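PDB 4A0S: octenoyl-CoA reductase/carboxylase from Streptomyces sp., which probably catalyses the NADPH-dependent reductive carboxylation of 2-octenoyl-CoA, supplying an unusual extender unit for polyketide biosynthesis. Local coordinates for residues D23-L28 / P56-A61; K44-S49 / S81-P86; I277-A282 / G315-G320. All coordinates share one frame; numbering follows the deposited sequence.

Contact 1 (D23-L28 / P56-A61); sequences DTYLAL and PMPELA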
# COMPACT_ATOMS: atom_id res chain seq x y z
N ASP A 23 27.61 40.27 7.53
CA ASP A 23 28.58 39.65 6.63
C ASP A 23 29.02 38.29 7.14
O ASP A 23 29.45 37.43 6.37
CB ASP A 23 29.83 40.53 6.54
CG ASP A 23 29.60 41.77 5.71
OD1 ASP A 23 28.55 41.83 5.03
OD2 ASP A 23 30.47 42.67 5.74
N THR A 24 28.97 38.14 8.45
CA THR A 24 29.40 36.90 9.09
C THR A 24 28.41 36.55 10.19
O THR A 24 27.60 37.37 10.60
CB THR A 24 30.81 37.01 9.73
OG1 THR A 24 30.75 37.85 10.88
CG2 THR A 24 31.84 37.58 8.74
N TYR A 25 28.48 35.32 10.65
CA TYR A 25 27.69 34.96 11.80
C TYR A 25 28.40 33.92 12.63
O TYR A 25 29.26 33.21 12.12
CB TYR A 25 26.29 34.51 11.40
CG TYR A 25 26.24 33.26 10.57
CD1 TYR A 25 26.30 33.34 9.19
CD2 TYR A 25 26.10 32.01 11.16
CE1 TYR A 25 26.23 32.22 8.41
CE2 TYR A 25 26.04 30.85 10.38
CZ TYR A 25 26.11 30.97 9.01
OH TYR A 25 26.05 29.87 8.20
N LEU A 26 28.01 33.84 13.89
CA LEU A 26 28.54 32.85 14.83
C LEU A 26 27.99 31.46 14.49
O LEU A 26 26.78 31.26 14.32
CB LEU A 26 28.19 33.23 16.26
CG LEU A 26 28.78 32.42 17.42
CD1 LEU A 26 30.29 32.49 17.38
CD2 LEU A 26 28.26 32.95 18.75
N ALA A 27 28.89 30.50 14.39
CA ALA A 27 28.47 29.15 14.01
C ALA A 27 29.31 28.09 14.68
O ALA A 27 30.53 28.23 14.78
CB ALA A 27 28.55 28.98 12.51
N LEU A 28 28.63 27.04 15.13
CA LEU A 28 29.28 25.81 15.50
C LEU A 28 29.65 25.15 14.20
O LEU A 28 28.78 24.89 13.37
CB LEU A 28 28.34 24.90 16.29
CG LEU A 28 29.03 23.70 16.95
CD1 LEU A 28 29.92 24.14 18.14
CD2 LEU A 28 27.99 22.69 17.36
N PRO A 56 31.53 33.17 7.13
CA PRO A 56 30.92 34.07 6.16
C PRO A 56 29.45 33.76 5.97
O PRO A 56 29.07 32.60 5.85
CB PRO A 56 31.69 33.75 4.88
CG PRO A 56 33.04 33.30 5.37
CD PRO A 56 32.72 32.48 6.58
N MET A 57 28.63 34.81 5.95
CA MET A 57 27.24 34.68 5.53
C MET A 57 27.18 34.35 4.03
O MET A 57 27.67 35.15 3.23
CB MET A 57 26.51 36.00 5.77
CG MET A 57 25.07 36.01 5.30
SD MET A 57 24.06 34.83 6.22
CE MET A 57 23.88 35.65 7.80
N PRO A 58 26.57 33.21 3.65
CA PRO A 58 26.50 32.93 2.21
C PRO A 58 25.41 33.74 1.54
O PRO A 58 24.55 34.31 2.21
CB PRO A 58 26.13 31.45 2.16
CG PRO A 58 25.31 31.25 3.38
CD PRO A 58 25.95 32.13 4.43
N GLU A 59 25.48 33.80 0.22
CA GLU A 59 24.42 34.38 -0.57
C GLU A 59 23.24 33.41 -0.60
O GLU A 59 23.40 32.18 -0.70
CB GLU A 59 24.93 34.67 -1.97
CG GLU A 59 23.92 35.27 -2.93
CD GLU A 59 24.48 35.41 -4.34
OE1 GLU A 59 25.54 34.81 -4.63
OE2 GLU A 59 23.84 36.11 -5.15
N LEU A 60 22.06 33.98 -0.45
CA LEU A 60 20.84 33.21 -0.42
C LEU A 60 20.38 32.82 -1.83
O LEU A 60 20.29 33.66 -2.71
CB LEU A 60 19.77 34.06 0.26
CG LEU A 60 18.69 33.38 1.08
CD1 LEU A 60 19.31 32.49 2.17
CD2 LEU A 60 17.85 34.48 1.64
N ALA A 61 20.12 31.55 -2.04
CA ALA A 61 19.59 31.06 -3.32
C ALA A 61 18.14 31.48 -3.42
O ALA A 61 17.54 31.82 -2.42
CB ALA A 61 19.71 29.54 -3.39
O HOH W 1 28.25 30.48 6.70
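Thr24 and Pro56 face each other as a non-hydrogen-bonded antiparallel pair with their CA atoms 4.3 Å apart, and one step beyond, Met57 N donates to Asp23 O at 2.8 Å and 167°. This is the frayed end of an antiparallel beta ladder: Tyr25 pairs through its backbone with Val55 on the other flank, while the chain after Pro56 peels away as a loop. Side chains diverge at the Thr24-Pro56 pair, and Thr24 OG1 turns to Glu54. The side-chain packing falls instead to Tyr25, whose ring, with CG held between the backbone N and the carbonyl carbon (chi1 64°), reaches back beside Met57 and Pro58. Met57 CE touches Tyr25 CD1 at 3.6 Å, and a Met-aromatic contact results, with Met57 SD 5.0 Å from the ring centroid and oblique to it. The thioether chain bends at chi2 and chi3 and crosses the tyrosine at about a right angle. A water lies 2.7 Å from Tyr25 OH. With an alanine in place of Tyr25 the phenol is gone, and the Met57 thioether and Pro58 CD would probably lose their aromatic partner and the water its hydroxyl mate. At the ring's edge, near its plane, Pro58 CD stands 4.0 Å from Tyr25 CE1.

Contact 2 (K44-S49 / S81-P86); sequences KDVRKS and SAMFEP. With CO8 (octanoyl-coenzyme A), chain E.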
# COMPACT_ATOMS: atom_id res chain seq x y z
N LYS A 44 36.77 9.81 19.92
CA LYS A 44 36.92 10.99 19.06
C LYS A 44 36.11 12.15 19.60
O LYS A 44 35.03 12.49 19.09
CB LYS A 44 36.52 10.64 17.63
CG LYS A 44 37.24 9.42 17.11
CD LYS A 44 36.83 9.05 15.71
CE LYS A 44 37.65 7.86 15.22
NZ LYS A 44 37.46 7.69 13.75
N ASP A 45 36.66 12.75 20.65
CA ASP A 45 36.01 13.80 21.40
C ASP A 45 35.57 14.93 20.49
O ASP A 45 36.40 15.73 20.02
CB ASP A 45 36.98 14.33 22.47
CG ASP A 45 36.33 15.30 23.45
OD1 ASP A 45 35.22 15.77 23.17
OD2 ASP A 45 36.96 15.60 24.49
N VAL A 46 34.25 15.02 20.25
CA VAL A 46 33.71 16.05 19.35
C VAL A 46 34.17 17.43 19.74
O VAL A 46 34.18 18.34 18.92
CB VAL A 46 32.18 16.08 19.31
CG1 VAL A 46 31.64 14.77 18.83
CG2 VAL A 46 31.60 16.52 20.68
N ARG A 47 34.54 17.61 21.01
CA ARG A 47 34.91 18.94 21.47
C ARG A 47 36.27 19.32 20.93
O ARG A 47 36.65 20.48 20.98
CB ARG A 47 34.90 19.00 22.99
CG ARG A 47 33.54 18.74 23.59
CD ARG A 47 33.65 18.55 25.09
NE ARG A 47 34.49 17.40 25.40
CZ ARG A 47 34.76 16.97 26.63
NH1 ARG A 47 34.25 17.59 27.68
NH2 ARG A 47 35.53 15.91 26.80
N LYS A 48 37.01 18.34 20.42
CA LYS A 48 38.33 18.62 19.85
C LYS A 48 38.23 19.13 18.41
O LYS A 48 39.13 19.82 17.91
CB LYS A 48 39.24 17.39 19.94
CG LYS A 48 39.51 16.97 21.36
CD LYS A 48 40.56 15.89 21.42
CE LYS A 48 40.94 15.59 22.87
NZ LYS A 48 41.35 16.82 23.62
N SER A 49 37.11 18.83 17.76
CA SER A 49 36.88 19.22 16.37
C SER A 49 35.96 20.41 16.26
O SER A 49 36.19 21.30 15.43
CB SER A 49 36.30 18.06 15.60
OG SER A 49 35.09 17.67 16.22
N SER A 81 29.31 13.99 12.52
CA SER A 81 30.03 15.08 11.85
C SER A 81 31.32 15.45 12.55
O SER A 81 32.38 15.51 11.94
CB SER A 81 29.22 16.37 11.83
OG SER A 81 28.08 16.25 11.04
N ALA A 82 31.19 15.76 13.84
CA ALA A 82 32.32 16.23 14.63
C ALA A 82 33.36 15.14 14.85
O ALA A 82 34.50 15.42 15.21
CB ALA A 82 31.83 16.77 15.94
N MET A 83 32.96 13.89 14.65
CA MET A 83 33.88 12.76 14.67
C MET A 83 34.47 12.44 13.29
O MET A 83 35.32 11.55 13.17
CB MET A 83 33.17 11.51 15.18
CG MET A 83 32.81 11.53 16.63
SD MET A 83 31.77 10.13 17.08
CE MET A 83 32.77 8.74 16.65
N PHE A 84 33.99 13.15 12.26
CA PHE A 84 34.30 12.84 10.85
C PHE A 84 33.95 11.39 10.46
O PHE A 84 34.55 10.81 9.55
CB PHE A 84 35.74 13.24 10.49
CG PHE A 84 36.10 14.65 10.92
CD1 PHE A 84 35.68 15.75 10.17
CD2 PHE A 84 36.85 14.88 12.07
CE1 PHE A 84 36.01 17.06 10.56
CE2 PHE A 84 37.17 16.18 12.48
CZ PHE A 84 36.75 17.27 11.71
N GLU A 85 32.94 10.85 11.13
CA GLU A 85 32.46 9.49 10.88
C GLU A 85 31.05 9.44 10.25
O GLU A 85 30.24 10.33 10.46
CB GLU A 85 32.47 8.69 12.16
CG GLU A 85 33.86 8.37 12.64
CD GLU A 85 33.85 7.32 13.71
OE1 GLU A 85 32.74 6.92 14.14
OE2 GLU A 85 34.94 6.88 14.13
N PRO A 86 30.79 8.40 9.44
CA PRO A 86 31.79 7.42 9.02
C PRO A 86 32.69 8.01 7.95
O PRO A 86 33.75 7.47 7.66
CB PRO A 86 30.93 6.30 8.41
CG PRO A 86 29.76 7.02 7.88
CD PRO A 86 29.46 8.08 8.90
N1A CO8 E . 38.16 11.13 4.27
C2A CO8 E . 37.77 11.68 3.11
N3A CO8 E . 36.97 11.03 2.28
C4A CO8 E . 36.52 9.80 2.61
C5A CO8 E . 36.89 9.19 3.80
C6A CO8 E . 37.74 9.90 4.65
N6A CO8 E . 38.13 9.37 5.81
N7A CO8 E . 36.31 8.00 3.86
C8A CO8 E . 35.59 7.85 2.75
N9A CO8 E . 35.72 8.94 1.98
C1B CO8 E . 35.12 9.22 0.65
C2B CO8 E . 35.83 8.45 -0.46
O2B CO8 E . 35.94 9.28 -1.64
C3B CO8 E . 34.86 7.29 -0.69
O3B CO8 E . 34.99 6.79 -2.01
P3B CO8 E . 35.81 5.40 -2.16
O7A CO8 E . 36.95 5.68 -3.30
O8A CO8 E . 36.73 5.16 -0.82
O9A CO8 E . 34.93 4.25 -2.42
C4B CO8 E . 33.50 7.93 -0.47
O4B CO8 E . 33.71 8.83 0.63
C5B CO8 E . 32.47 6.93 0.07
O5B CO8 E . 31.25 7.62 0.38
P1A CO8 E . 30.27 8.14 -0.83
O1A CO8 E . 28.98 8.87 -0.10
O2A CO8 E . 30.92 9.11 -1.78
O3A CO8 E . 29.86 6.79 -1.68
P2A CO8 E . 28.58 5.78 -1.46
O4A CO8 E . 29.11 4.30 -1.76
O5A CO8 E . 27.38 6.13 -2.29
O6A CO8 E . 28.24 5.79 0.13
CBP CO8 E . 26.82 5.93 2.14
CCP CO8 E . 26.88 5.78 0.60
CDP CO8 E . 27.35 4.60 2.71
CEP CO8 E . 25.36 6.08 2.54
CAP CO8 E . 27.68 7.16 2.59
OAP CO8 E . 27.37 8.38 1.86
C9P CO8 E . 27.68 7.41 4.12
O9P CO8 E . 28.33 6.67 4.86
N8P CO8 E . 26.97 8.48 4.56
C7P CO8 E . 26.95 8.90 5.99
C6P CO8 E . 25.67 8.50 6.78
C5P CO8 E . 26.09 8.01 8.19
O5P CO8 E . 26.81 7.01 8.30
N4P CO8 E . 25.82 8.73 9.27
C3P CO8 E . 24.88 9.83 9.47
C2P CO8 E . 23.83 9.17 10.37
S1P CO8 E . 22.16 9.21 9.62
C1' CO8 E . 21.51 10.51 10.57
O1' CO8 E . 21.90 10.78 11.72
C2' CO8 E . 20.54 11.24 9.91
C3' CO8 E . 19.88 12.30 10.48
C4' CO8 E . 18.88 12.95 9.75
C5' CO8 E . 18.87 12.69 8.25
C6' CO8 E . 17.80 13.65 7.68
C7' CO8 E . 17.53 13.30 6.25
C8' CO8 E . 16.57 14.36 5.69
O HOH W 2 37.38 10.18 12.14
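Lys44 NZ is held by two partners at once: it donates to Glu85 OE2 over 2.7 Å in a salt bridge, and to a water 3.0 Å from NZ that in turn donates to Met83 O. The carboxylate oxygen receives the ammonium on its anti lone pair, away from its sister oxygen. Lysine and glutamate cross at about a right angle, and the lysine, fully extended beyond CG, reaches that oxygen with its end. On the backbone, Lys44 O lies 3.4 Å from Met83 CG.

The partners are two helix termini. Residues 46-49 form a short, weakly bonded helix with Asp45 as N-cap, its OD1 accepting from Arg47 N and, at 2.9 Å, from Arg47 NE. That side-on guanidinium grip also takes in Asp45 OD2, and Arg47 has a further salt bridge to Glu395 of helix 393-401. On the other segment, helix 76-82 closes in a Schellman motif, where Phe84 takes a positive phi of 55° and turns the chain toward Glu85.

Between these ends the fit is close. Val46 CB and Ala82 CB approach to 3.5 Å, tighter than usual for carbon, and Val46 CG1 leans toward Met83. Ser49 OG sits near both Ala82 O and Val46 O, so which carbonyl takes its single proton remains unsettled. Its CB lies 3.7 Å from Phe84 CE2, oblique to the ring, and Leu30 of strand 24-31 touches both residues. Past the turn, a cis peptide bond leads into Pro86, which lines the octanoyl-CoA pocket beside Arg348 of the second subunit and packs against the pantetheine arm around O5P and O9P.

Contact 3 (I277-A282 / G315-G320); sequences ITDDIA and GRVTFG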
# COMPACT_ATOMS: atom_id res chain seq x y z
N ILE A 277 22.43 -8.37 26.78
CA ILE A 277 22.97 -7.91 25.51
C ILE A 277 24.26 -7.13 25.77
O ILE A 277 24.33 -6.26 26.65
CB ILE A 277 21.94 -7.08 24.71
CG1 ILE A 277 20.75 -7.96 24.30
CG2 ILE A 277 22.60 -6.44 23.48
CD1 ILE A 277 19.53 -7.17 23.78
N THR A 278 25.31 -7.52 25.05
CA THR A 278 26.59 -6.83 25.06
C THR A 278 26.94 -6.58 23.59
O THR A 278 26.33 -7.19 22.72
CB THR A 278 27.68 -7.67 25.74
OG1 THR A 278 27.72 -8.98 25.15
CG2 THR A 278 27.40 -7.81 27.22
N ASP A 279 27.92 -5.73 23.31
CA ASP A 279 28.18 -5.32 21.93
C ASP A 279 28.73 -6.39 21.01
O ASP A 279 28.73 -6.23 19.79
CB ASP A 279 29.12 -4.11 21.90
CG ASP A 279 28.43 -2.86 22.35
OD1 ASP A 279 27.21 -2.94 22.58
OD2 ASP A 279 29.11 -1.82 22.49
N ASP A 280 29.19 -7.48 21.60
CA ASP A 280 29.80 -8.56 20.86
C ASP A 280 28.74 -9.57 20.47
O ASP A 280 29.02 -10.52 19.74
CB ASP A 280 30.89 -9.22 21.70
CG ASP A 280 30.37 -9.72 23.03
OD1 ASP A 280 29.52 -10.62 23.03
OD2 ASP A 280 30.81 -9.21 24.09
N ILE A 281 27.51 -9.37 20.95
CA ILE A 281 26.43 -10.31 20.66
C ILE A 281 26.27 -10.55 19.15
O ILE A 281 25.95 -11.67 18.73
CB ILE A 281 25.10 -9.88 21.31
CG1 ILE A 281 24.14 -11.07 21.36
CG2 ILE A 281 24.50 -8.66 20.58
CD1 ILE A 281 22.87 -10.78 22.12
N ALA A 282 26.53 -9.50 18.37
CA ALA A 282 26.31 -9.51 16.92
C ALA A 282 27.16 -10.54 16.18
O ALA A 282 26.76 -11.04 15.12
CB ALA A 282 26.57 -8.13 16.35
N GLY A 315 21.63 -0.47 15.67
CA GLY A 315 22.53 -1.01 14.65
C GLY A 315 22.89 -2.47 14.77
O GLY A 315 22.08 -3.28 15.22
N ARG A 316 24.13 -2.77 14.38
CA ARG A 316 24.68 -4.12 14.29
C ARG A 316 24.42 -4.97 15.54
O ARG A 316 24.06 -6.15 15.45
CB ARG A 316 26.19 -4.01 13.98
CG ARG A 316 27.07 -5.13 14.44
CD ARG A 316 28.43 -5.08 13.78
NE ARG A 316 29.11 -6.36 13.98
CZ ARG A 316 28.96 -7.43 13.21
NH1 ARG A 316 28.19 -7.40 12.13
NH2 ARG A 316 29.61 -8.55 13.49
N VAL A 317 24.56 -4.36 16.70
CA VAL A 317 24.46 -5.07 17.97
C VAL A 317 23.06 -5.64 18.18
O VAL A 317 22.91 -6.76 18.66
CB VAL A 317 24.86 -4.14 19.13
CG1 VAL A 317 24.42 -4.71 20.46
CG2 VAL A 317 26.36 -3.95 19.13
N THR A 318 22.05 -4.87 17.80
CA THR A 318 20.66 -5.22 18.06
C THR A 318 19.95 -5.76 16.83
O THR A 318 18.86 -6.34 16.94
CB THR A 318 19.87 -4.00 18.54
OG1 THR A 318 19.99 -2.95 17.58
CG2 THR A 318 20.41 -3.52 19.87
N PHE A 319 20.52 -5.54 15.65
CA PHE A 319 19.75 -5.76 14.44
C PHE A 319 19.35 -7.21 14.24
O PHE A 319 18.24 -7.49 13.82
CB PHE A 319 20.45 -5.23 13.21
CG PHE A 319 19.60 -5.27 11.99
CD1 PHE A 319 18.72 -4.24 11.72
CD2 PHE A 319 19.65 -6.35 11.12
CE1 PHE A 319 17.92 -4.26 10.60
CE2 PHE A 319 18.83 -6.38 9.99
CZ PHE A 319 17.97 -5.34 9.75
N GLY A 320 20.28 -8.13 14.50
CA GLY A 320 20.01 -9.55 14.39
C GLY A 320 18.88 -9.92 15.31
O GLY A 320 18.02 -10.72 14.95
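Apolar contacts converge on Val317, whose two methyls both face the opposing loop. With CG1 trans to its own backbone N (chi1 165°), that branch meets Ile277 CG2 at 3.9 Å, obliquely, and Ile281 CG2 at 4.0 Å, the Ile281 and Val317 side chains crossing at about a right angle. The other branch, CG2, lies against Asp279, close to its CA and CB.

Methyl-to-carbonyl contacts form a second group; no hydrogen bond links the two segments. Val317 CG2 lies 3.4 Å from Asp279 O, Ile281 CG2 presses to 3.1 Å from Val317 O, and Ala282 CB rests 3.3 Å from Arg316 O, bringing the loop down on the first turn of the helix.

A third kind involves a cation's flat group. Ala282 CB lies over one face of the Arg316 guanidinium, offset toward its rim, and also touches Arg316 CG at 3.6 Å. The arginine runs extended from CG to NE past this methyl to its polar partners: NH1 donates to Leu342 O and NH2 forms a salt bridge with Asp283. These bonds would tend to fix the rotation of the planar group above the alanine.

Backbone bonds shape each side: Ile281 N to Thr278 O closes a type I turn, and Gly315 O accepts from Thr318 N at the helix start. In the Rossmann-type domain, the loop bridges helices 272-275 and 285-303, with Ile281 also packing on Val288 and Thr291 of the latter; helix 316-325 follows strand 309-312 of the parallel sheet, and Val317 touches Arg272, an NADP-binding residue.

Contacts 1 and 2 interlock along the chain, their segments alternating, with centres 22 Å apart; strand 24-31 unites them, carrying the first segment of contact 1 and, further on, Leu30 against contact 2. Contact 3 comes later in sequence, in the nucleotide-binding part, its centre 23 Å from that of contact 2 and 42 Å from that of contact 1, which lies on the other side of the chain's centre. The three thus sample the fold from a surface strand end, through the octanoyl-CoA pocket edge at Pro86, to the parallel sheet with its helices. Contact 2 reaches octanoyl-CoA and contact 3 lies close to NADP, while contact 1, remote from both, is purely architectural.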